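Local coordinates for cell division control protein 4 (Saccharomyces cerevisiae, PDB 3V7D) that recognises phosphorylated target proteins, such as the CDK inhibitor SIC1, as the substrate-binding subunit of an SCF E3 ubiquitin ligase that marks them for proteasomal degradation, at residues R114-G119 with Q455-I460; N216-V221 with W232-E237; Q435-N440 with A449-G454. The protein carries 1 engineered substitution. One frame throughout, in Å; residues are numbered along the deposited sequence.

This piece of Cdc4 begins with the helices of its F-box region and continues into a WD40 beta-propeller. Strand 113-118, the first strand of the propeller, waits for its partner until the end of the chain: interaction 1 pairs it with strand 455-462 and so closes a loop that holds nearly the whole propeller. The other two contacts are nested inside that loop, one after the other. Interaction 2 closes a short hairpin in WD 3, its centre about 32 Å from that of interaction 1. Interaction 3 closes the hairpin 435-442/445-452, whose second strand lies beside 455-462. Interactions 1 and 3 therefore build one four-stranded blade, which the two ends of the propeller share.

Interaction 1: residues R114-G119 with Q455-I460; sequences RTTLRG and QSFLEI
Arg-114 grips the carboxylate of Glu-459 side-on with two nitrogens, NE to OE2 (2.9 Å) and NH2 to OE1 (2.8 Å). Guanidinium and carboxylate are steeply turned against each other, 69° between planes, and both nitrogens arrive from above the carboxylate plane. Thr-116 OG1 donates to the same OE2 at 2.7 Å, on its syn side and from the face opposite to Arg-114 NE. The arginine chain runs extended, CG anti to the backbone N (chi1 175°), whereas Glu-459 bends at chi2 (-79°), which folds its carboxylate back toward strand 114-118. A second carboxylate, that of Asp-432, also takes NH2 of Arg-114.

On the other face, Leu-117 CD1 meets Ile-460 CD1 at 4.0 Å, and Tyr-147 of strand 144-148 lies against Leu-117 and Leu-458. Water 1 joins Thr-115 OG1 (2.6 Å) to Ile-460 O. Between the two faces the antiparallel backbones are paired through Thr-115 with Ile-460 and Leu-117 with Leu-458, N to O in both directions. Past the last of these, Gly-119 N reaches Ser-456 O only weakly, while Ser-456 OG bonds His-120 N and Thr-122 O.

This is the velcro closure of a WD40 propeller, an early strand completing the blade made by the last three. With three donor atoms sharing its two oxygens, Glu-459 is probably kept ionised, and its charge adds a polar clasp to the backbone pairing.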
# COMPACT_ATOMS: atom_id res chain seq x y z
N ARG B 114 -22.02 -1.01 -11.64
CA ARG B 114 -22.58 -0.39 -10.45
C ARG B 114 -23.77 -1.19 -9.91
O ARG B 114 -24.66 -1.57 -10.66
CB ARG B 114 -23.02 1.04 -10.77
CG ARG B 114 -23.72 1.77 -9.64
CD ARG B 114 -23.94 3.23 -10.01
NE ARG B 114 -24.80 3.92 -9.06
CZ ARG B 114 -25.25 5.16 -9.22
NH1 ARG B 114 -24.92 5.86 -10.30
NH2 ARG B 114 -26.04 5.70 -8.30
N THR B 115 -23.75 -1.44 -8.60
CA THR B 115 -24.87 -2.07 -7.92
C THR B 115 -25.39 -1.11 -6.85
O THR B 115 -24.62 -0.63 -6.01
CB THR B 115 -24.45 -3.38 -7.23
OG1 THR B 115 -23.71 -4.20 -8.15
CG2 THR B 115 -25.67 -4.15 -6.73
N THR B 116 -26.69 -0.82 -6.89
CA THR B 116 -27.30 0.10 -5.94
C THR B 116 -28.27 -0.65 -5.03
O THR B 116 -29.22 -1.25 -5.50
CB THR B 116 -28.03 1.25 -6.66
OG1 THR B 116 -27.10 2.00 -7.45
CG2 THR B 116 -28.69 2.19 -5.64
N LEU B 117 -28.01 -0.61 -3.73
CA LEU B 117 -28.80 -1.38 -2.77
C LEU B 117 -29.43 -0.49 -1.71
O LEU B 117 -28.88 0.55 -1.35
CB LEU B 117 -27.93 -2.45 -2.10
CG LEU B 117 -27.27 -3.47 -3.02
CD1 LEU B 117 -26.27 -4.32 -2.25
CD2 LEU B 117 -28.32 -4.35 -3.69
N ARG B 118 -30.60 -0.91 -1.22
CA ARG B 118 -31.30 -0.20 -0.15
C ARG B 118 -30.38 0.04 1.04
O ARG B 118 -29.64 -0.86 1.44
CB ARG B 118 -32.53 -0.99 0.30
CG ARG B 118 -33.22 -0.41 1.53
CD ARG B 118 -34.41 -1.25 1.98
NE ARG B 118 -35.38 -1.44 0.90
CZ ARG B 118 -36.39 -0.61 0.65
NH1 ARG B 118 -36.57 0.47 1.41
NH2 ARG B 118 -37.22 -0.86 -0.35
N GLY B 119 -30.43 1.25 1.59
CA GLY B 119 -29.64 1.59 2.76
C GLY B 119 -30.44 1.47 4.05
O GLY B 119 -31.19 0.51 4.23
N GLN B 455 -33.12 9.59 0.89
CA GLN B 455 -32.95 8.19 1.27
C GLN B 455 -31.48 7.77 1.22
O GLN B 455 -30.70 8.32 0.44
CB GLN B 455 -33.78 7.28 0.36
CG GLN B 455 -35.28 7.42 0.52
CD GLN B 455 -36.04 6.44 -0.35
OE1 GLN B 455 -36.69 5.52 0.15
NE2 GLN B 455 -35.96 6.62 -1.67
N SER B 456 -31.11 6.79 2.04
CA SER B 456 -29.75 6.27 2.01
C SER B 456 -29.66 5.03 1.14
O SER B 456 -30.58 4.21 1.09
CB SER B 456 -29.24 5.97 3.42
OG SER B 456 -29.99 4.95 4.04
N PHE B 457 -28.55 4.91 0.43
CA PHE B 457 -28.30 3.75 -0.41
C PHE B 457 -26.86 3.30 -0.22
O PHE B 457 -26.00 4.10 0.18
CB PHE B 457 -28.55 4.08 -1.88
CG PHE B 457 -29.98 4.41 -2.20
CD1 PHE B 457 -30.90 3.42 -2.49
CD2 PHE B 457 -30.42 5.73 -2.20
CE1 PHE B 457 -32.23 3.72 -2.77
CE2 PHE B 457 -31.74 6.05 -2.48
CZ PHE B 457 -32.65 5.04 -2.77
N LEU B 458 -26.59 2.03 -0.49
CA LEU B 458 -25.22 1.55 -0.58
C LEU B 458 -24.87 1.36 -2.04
O LEU B 458 -25.57 0.66 -2.77
CB LEU B 458 -25.03 0.23 0.18
CG LEU B 458 -23.61 -0.34 0.10
CD1 LEU B 458 -22.62 0.57 0.82
CD2 LEU B 458 -23.54 -1.75 0.67
N GLU B 459 -23.79 2.00 -2.46
CA GLU B 459 -23.31 1.87 -3.82
C GLU B 459 -22.09 0.95 -3.85
O GLU B 459 -21.19 1.07 -3.03
CB GLU B 459 -22.95 3.24 -4.39
CG GLU B 459 -24.10 4.24 -4.39
CD GLU B 459 -25.09 4.01 -5.53
OE1 GLU B 459 -26.04 4.81 -5.66
OE2 GLU B 459 -24.92 3.04 -6.29
N ILE B 460 -22.09 0.01 -4.79
CA ILE B 460 -20.95 -0.88 -4.98
C ILE B 460 -20.43 -0.80 -6.42
O ILE B 460 -21.16 -1.09 -7.37
CB ILE B 460 -21.29 -2.33 -4.64
CG1 ILE B 460 -21.83 -2.44 -3.21
CG2 ILE B 460 -20.06 -3.22 -4.80
CD1 ILE B 460 -22.31 -3.83 -2.84
O HOH W 1 -21.38 -3.52 -9.04

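Interaction 2: residues N216-V221 with W232-E237; sequences NIKYIV and WKLPKE
Ile-220 lays its CB beside the indole of Trp-232, 3.9 Å from CD1, the two side chains sharing one face of an antiparallel beta hairpin in WD 3. The hairpin joins strands 218-224 and 229-233, the middle pair of a four-stranded propeller blade. Trp-232 stands at the tryptophan position of the Trp-Asp signature that names these repeats, although Lys-233 follows it here. Its NE1 bonds Thr-222 OG1 on the neighbouring strand, which helps to fix the rotation of the indole; Phe-199 and Phe-262 also meet its rings, the latter edge-to-face.

Just past the end of strand 229-233, Leu-234 CD1 touches Ile-220 CD1 at 3.9 Å, the two side chains crossing at about a right angle. The other branch of the leucine, CD2, follows the aliphatic part of Lys-218 and lies 3.8 Å from its CD. With CG anti to the backbone N (chi1 179°), the fork of Leu-234 is carried toward strand 218-221, and its two methyls part there. Val-177 of strand 175-180 packs on Ile-220 and Leu-234, so this side of the hairpin looks toward the preceding blade.

Tyr-219 and Lys-233 form the non-hydrogen-bonded pair on the reverse face. Their side chains run alongside in the same direction, and Lys-233 CG comes obliquely to the phenol, 3.8 Å from Tyr-219 CE2. The lysine chain then bends twice and delivers NZ to Pro-260 O.

The hairpin backbone is bonded on beyond strand 229-233, where Leu-234 N meets Lys-218 O at 2.9 Å in a nearly straight bond (174° at the hydrogen).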
# COMPACT_ATOMS: atom_id res chain seq x y z
N ASN B 216 -1.24 -11.67 21.45
CA ASN B 216 -2.28 -12.60 21.00
C ASN B 216 -3.58 -12.52 21.81
O ASN B 216 -4.18 -13.54 22.11
CB ASN B 216 -1.76 -14.04 20.97
CG ASN B 216 -0.97 -14.36 19.71
OD1 ASN B 216 -1.54 -14.67 18.66
ND2 ASN B 216 0.35 -14.27 19.80
N ILE B 217 -3.99 -11.31 22.16
CA ILE B 217 -5.28 -11.09 22.82
C ILE B 217 -5.89 -9.79 22.29
O ILE B 217 -5.25 -8.74 22.33
CB ILE B 217 -5.16 -11.00 24.36
CG1 ILE B 217 -4.84 -12.37 24.96
CG2 ILE B 217 -6.44 -10.40 24.97
CD1 ILE B 217 -3.72 -12.37 25.94
N LYS B 218 -7.12 -9.85 21.80
CA LYS B 218 -7.78 -8.67 21.26
C LYS B 218 -8.52 -7.88 22.34
O LYS B 218 -9.24 -8.45 23.16
CB LYS B 218 -8.72 -9.03 20.11
CG LYS B 218 -8.00 -9.61 18.89
CD LYS B 218 -8.89 -9.57 17.65
CE LYS B 218 -8.18 -10.13 16.43
NZ LYS B 218 -8.87 -9.74 15.16
N TYR B 219 -8.31 -6.57 22.34
CA TYR B 219 -8.97 -5.67 23.28
C TYR B 219 -9.83 -4.65 22.53
O TYR B 219 -9.47 -4.19 21.45
CB TYR B 219 -7.93 -4.92 24.12
CG TYR B 219 -7.05 -5.80 24.98
CD1 TYR B 219 -5.88 -6.35 24.46
CD2 TYR B 219 -7.37 -6.07 26.30
CE1 TYR B 219 -5.07 -7.16 25.24
CE2 TYR B 219 -6.57 -6.88 27.09
CZ TYR B 219 -5.41 -7.42 26.55
OH TYR B 219 -4.60 -8.22 27.32
N ILE B 220 -10.96 -4.30 23.12
CA ILE B 220 -11.78 -3.21 22.60
C ILE B 220 -11.51 -1.94 23.40
O ILE B 220 -11.46 -1.98 24.63
CB ILE B 220 -13.28 -3.53 22.69
CG1 ILE B 220 -13.56 -4.92 22.11
CG2 ILE B 220 -14.09 -2.47 21.98
CD1 ILE B 220 -14.99 -5.37 22.33
N VAL B 221 -11.33 -0.82 22.71
CA VAL B 221 -11.15 0.47 23.35
C VAL B 221 -12.21 1.43 22.84
O VAL B 221 -12.30 1.68 21.64
CB VAL B 221 -9.76 1.05 23.05
CG1 VAL B 221 -9.50 2.28 23.91
CG2 VAL B 221 -8.69 0.01 23.28
N TRP B 232 -11.93 -3.14 27.05
CA TRP B 232 -12.57 -4.44 27.23
C TRP B 232 -11.84 -5.52 26.43
O TRP B 232 -11.31 -5.25 25.36
CB TRP B 232 -14.04 -4.42 26.78
CG TRP B 232 -14.72 -3.09 26.84
CD1 TRP B 232 -14.51 -2.02 26.02
CD2 TRP B 232 -15.77 -2.71 27.73
NE1 TRP B 232 -15.34 -0.98 26.36
CE2 TRP B 232 -16.14 -1.39 27.41
CE3 TRP B 232 -16.44 -3.35 28.77
CZ2 TRP B 232 -17.13 -0.70 28.10
CZ3 TRP B 232 -17.43 -2.67 29.46
CH2 TRP B 232 -17.76 -1.36 29.12
N LYS B 233 -11.83 -6.74 26.96
CA LYS B 233 -11.35 -7.88 26.19
C LYS B 233 -12.42 -8.31 25.20
O LYS B 233 -13.61 -8.33 25.54
CB LYS B 233 -10.98 -9.04 27.12
CG LYS B 233 -9.75 -8.78 27.97
CD LYS B 233 -9.39 -9.98 28.82
CE LYS B 233 -10.44 -10.24 29.89
NZ LYS B 233 -10.48 -9.15 30.90
N LEU B 234 -12.01 -8.64 23.98
CA LEU B 234 -12.93 -9.16 22.97
C LEU B 234 -13.16 -10.65 23.24
O LEU B 234 -12.21 -11.43 23.22
CB LEU B 234 -12.37 -8.97 21.56
CG LEU B 234 -13.23 -9.49 20.41
CD1 LEU B 234 -14.50 -8.67 20.25
CD2 LEU B 234 -12.44 -9.52 19.11
N PRO B 235 -14.42 -11.03 23.50
CA PRO B 235 -14.79 -12.42 23.80
C PRO B 235 -14.41 -13.40 22.68
O PRO B 235 -14.53 -13.07 21.50
CB PRO B 235 -16.31 -12.35 23.95
CG PRO B 235 -16.57 -10.94 24.37
CD PRO B 235 -15.56 -10.12 23.62
N LYS B 236 -13.97 -14.59 23.07
CA LYS B 236 -13.57 -15.63 22.12
C LYS B 236 -14.77 -16.41 21.59
O LYS B 236 -15.85 -16.38 22.19
CB LYS B 236 -12.56 -16.58 22.77
CG LYS B 236 -12.44 -16.46 24.29
CD LYS B 236 -13.60 -17.12 25.03
CE LYS B 236 -13.49 -16.91 26.53
NZ LYS B 236 -13.50 -15.46 26.89
N GLU B 237 -14.58 -17.10 20.47
CA GLU B 237 -15.65 -17.87 19.85
C GLU B 237 -15.92 -19.18 20.59
O GLU B 237 -15.05 -19.71 21.29
CB GLU B 237 -15.35 -18.15 18.37
CG GLU B 237 -15.29 -16.90 17.50
CD GLU B 237 -13.88 -16.40 17.26
OE1 GLU B 237 -12.93 -17.01 17.80
OE2 GLU B 237 -13.71 -15.40 16.54

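Interaction 3: residues Q435-N440 with A449-G454; sequences QIWSVN and AVEKDG
The carbonyl oxygen of Ala-449 is gripped by two successive amides of the facing strand: Trp-437 N at 2.7 Å, and, more weakly, Ser-438 N at 3.3 Å. Two residues set against one make a classic beta bulge, and the backbone of Trp-437 turns nearly helical (phi -82°, psi -38°) to allow it. Ala-449 N returns a bond to Ser-438 O, while Gln-435 and Glu-451 resume regular antiparallel pairing on the other side of the bulge.

At the bulge the Trp-437 side chain reaches back over the hairpin, so that its indole meets Glu-451. Gln-435 CB covers one face near the rim, 3.6 Å above the ring plane. At the edge, Glu-451 OE1 sits in plane, 3.1 Å from Trp-437 CZ2, and Glu-451 CB lies 3.3 Å from Trp-437 NE1, which has a weak bond to Ser-123 O. On the reverse side of the sheet, Ile-436 CD1 packs against Val-450 CG1 (3.7 Å).

Trp-437 also packs on a polar side chain of the bound peptide, consistent with the bulge helping to present part of the peptide-binding surface. A carboxylate oxygen at the CZ2 edge would probably be favoured by the slightly positive ring hydrogens, a modest electrostatic addition to the packing around the indole.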
# COMPACT_ATOMS: atom_id res chain seq x y z
N GLN B 435 -25.32 13.23 -1.23
CA GLN B 435 -24.26 13.22 -0.23
C GLN B 435 -23.50 11.90 -0.30
O GLN B 435 -24.07 10.87 -0.66
CB GLN B 435 -24.83 13.39 1.18
CG GLN B 435 -25.66 14.65 1.38
CD GLN B 435 -24.81 15.86 1.74
OE1 GLN B 435 -23.58 15.78 1.80
NE2 GLN B 435 -25.48 16.98 1.98
N ILE B 436 -22.22 11.95 0.02
CA ILE B 436 -21.43 10.74 0.18
C ILE B 436 -21.05 10.63 1.65
O ILE B 436 -20.23 11.40 2.14
CB ILE B 436 -20.14 10.78 -0.66
CG1 ILE B 436 -20.44 11.29 -2.07
CG2 ILE B 436 -19.46 9.41 -0.67
CD1 ILE B 436 -21.32 10.36 -2.87
N TRP B 437 -21.66 9.69 2.36
CA TRP B 437 -21.45 9.60 3.80
C TRP B 437 -20.17 8.85 4.15
O TRP B 437 -19.47 9.21 5.08
CB TRP B 437 -22.66 8.96 4.49
CG TRP B 437 -23.93 9.74 4.32
CD1 TRP B 437 -25.10 9.31 3.76
CD2 TRP B 437 -24.14 11.11 4.69
NE1 TRP B 437 -26.03 10.32 3.77
CE2 TRP B 437 -25.47 11.44 4.34
CE3 TRP B 437 -23.34 12.09 5.29
CZ2 TRP B 437 -26.01 12.70 4.56
CZ3 TRP B 437 -23.89 13.34 5.52
CH2 TRP B 437 -25.21 13.64 5.15
N SER B 438 -19.87 7.81 3.39
CA SER B 438 -18.70 7.00 3.67
C SER B 438 -18.22 6.29 2.42
O SER B 438 -19.03 5.75 1.66
CB SER B 438 -19.01 5.99 4.78
OG SER B 438 -17.83 5.31 5.17
N VAL B 439 -16.91 6.29 2.20
CA VAL B 439 -16.34 5.61 1.05
C VAL B 439 -15.15 4.75 1.49
O VAL B 439 -14.39 5.11 2.39
CB VAL B 439 -15.93 6.61 -0.08
CG1 VAL B 439 -14.64 7.34 0.26
CG2 VAL B 439 -15.78 5.88 -1.39
N ASN B 440 -15.01 3.59 0.85
CA ASN B 440 -13.97 2.63 1.20
C ASN B 440 -13.71 1.78 -0.03
O ASN B 440 -14.65 1.41 -0.75
CB ASN B 440 -14.43 1.76 2.37
CG ASN B 440 -13.29 0.97 3.01
OD1 ASN B 440 -12.49 0.34 2.33
ND2 ASN B 440 -13.24 1.00 4.35
N ALA B 449 -21.53 4.62 0.95
CA ALA B 449 -22.82 4.88 1.56
C ALA B 449 -23.22 6.30 1.16
O ALA B 449 -22.52 7.26 1.48
CB ALA B 449 -22.73 4.76 3.06
N VAL B 450 -24.34 6.42 0.46
CA VAL B 450 -24.74 7.71 -0.09
C VAL B 450 -26.17 8.07 0.28
O VAL B 450 -26.93 7.25 0.80
CB VAL B 450 -24.64 7.73 -1.62
CG1 VAL B 450 -23.26 7.32 -2.08
CG2 VAL B 450 -25.70 6.82 -2.24
N GLU B 451 -26.51 9.33 0.00
CA GLU B 451 -27.87 9.81 0.14
C GLU B 451 -28.34 10.31 -1.21
O GLU B 451 -27.59 10.98 -1.93
CB GLU B 451 -27.95 10.95 1.16
CG GLU B 451 -29.33 11.60 1.23
CD GLU B 451 -29.36 12.84 2.10
OE1 GLU B 451 -28.79 12.81 3.22
OE2 GLU B 451 -29.95 13.85 1.68
N LYS B 452 -29.57 9.97 -1.57
CA LYS B 452 -30.17 10.46 -2.80
C LYS B 452 -31.66 10.66 -2.60
O LYS B 452 -32.39 9.72 -2.30
CB LYS B 452 -29.90 9.51 -3.96
CG LYS B 452 -30.67 9.84 -5.22
CD LYS B 452 -30.32 8.88 -6.35
CE LYS B 452 -31.41 8.84 -7.41
NZ LYS B 452 -31.71 10.18 -7.98
N ASP B 453 -32.11 11.91 -2.76
CA ASP B 453 -33.51 12.27 -2.63
C ASP B 453 -34.13 11.82 -1.31
O ASP B 453 -35.19 11.20 -1.29
CB ASP B 453 -34.33 11.73 -3.81
CG ASP B 453 -33.90 12.33 -5.13
OD1 ASP B 453 -33.43 13.49 -5.13
OD2 ASP B 453 -34.04 11.65 -6.17
N GLY B 454 -33.44 12.11 -0.21
CA GLY B 454 -33.98 11.85 1.12
C GLY B 454 -33.91 10.41 1.58
O GLY B 454 -34.57 10.04 2.55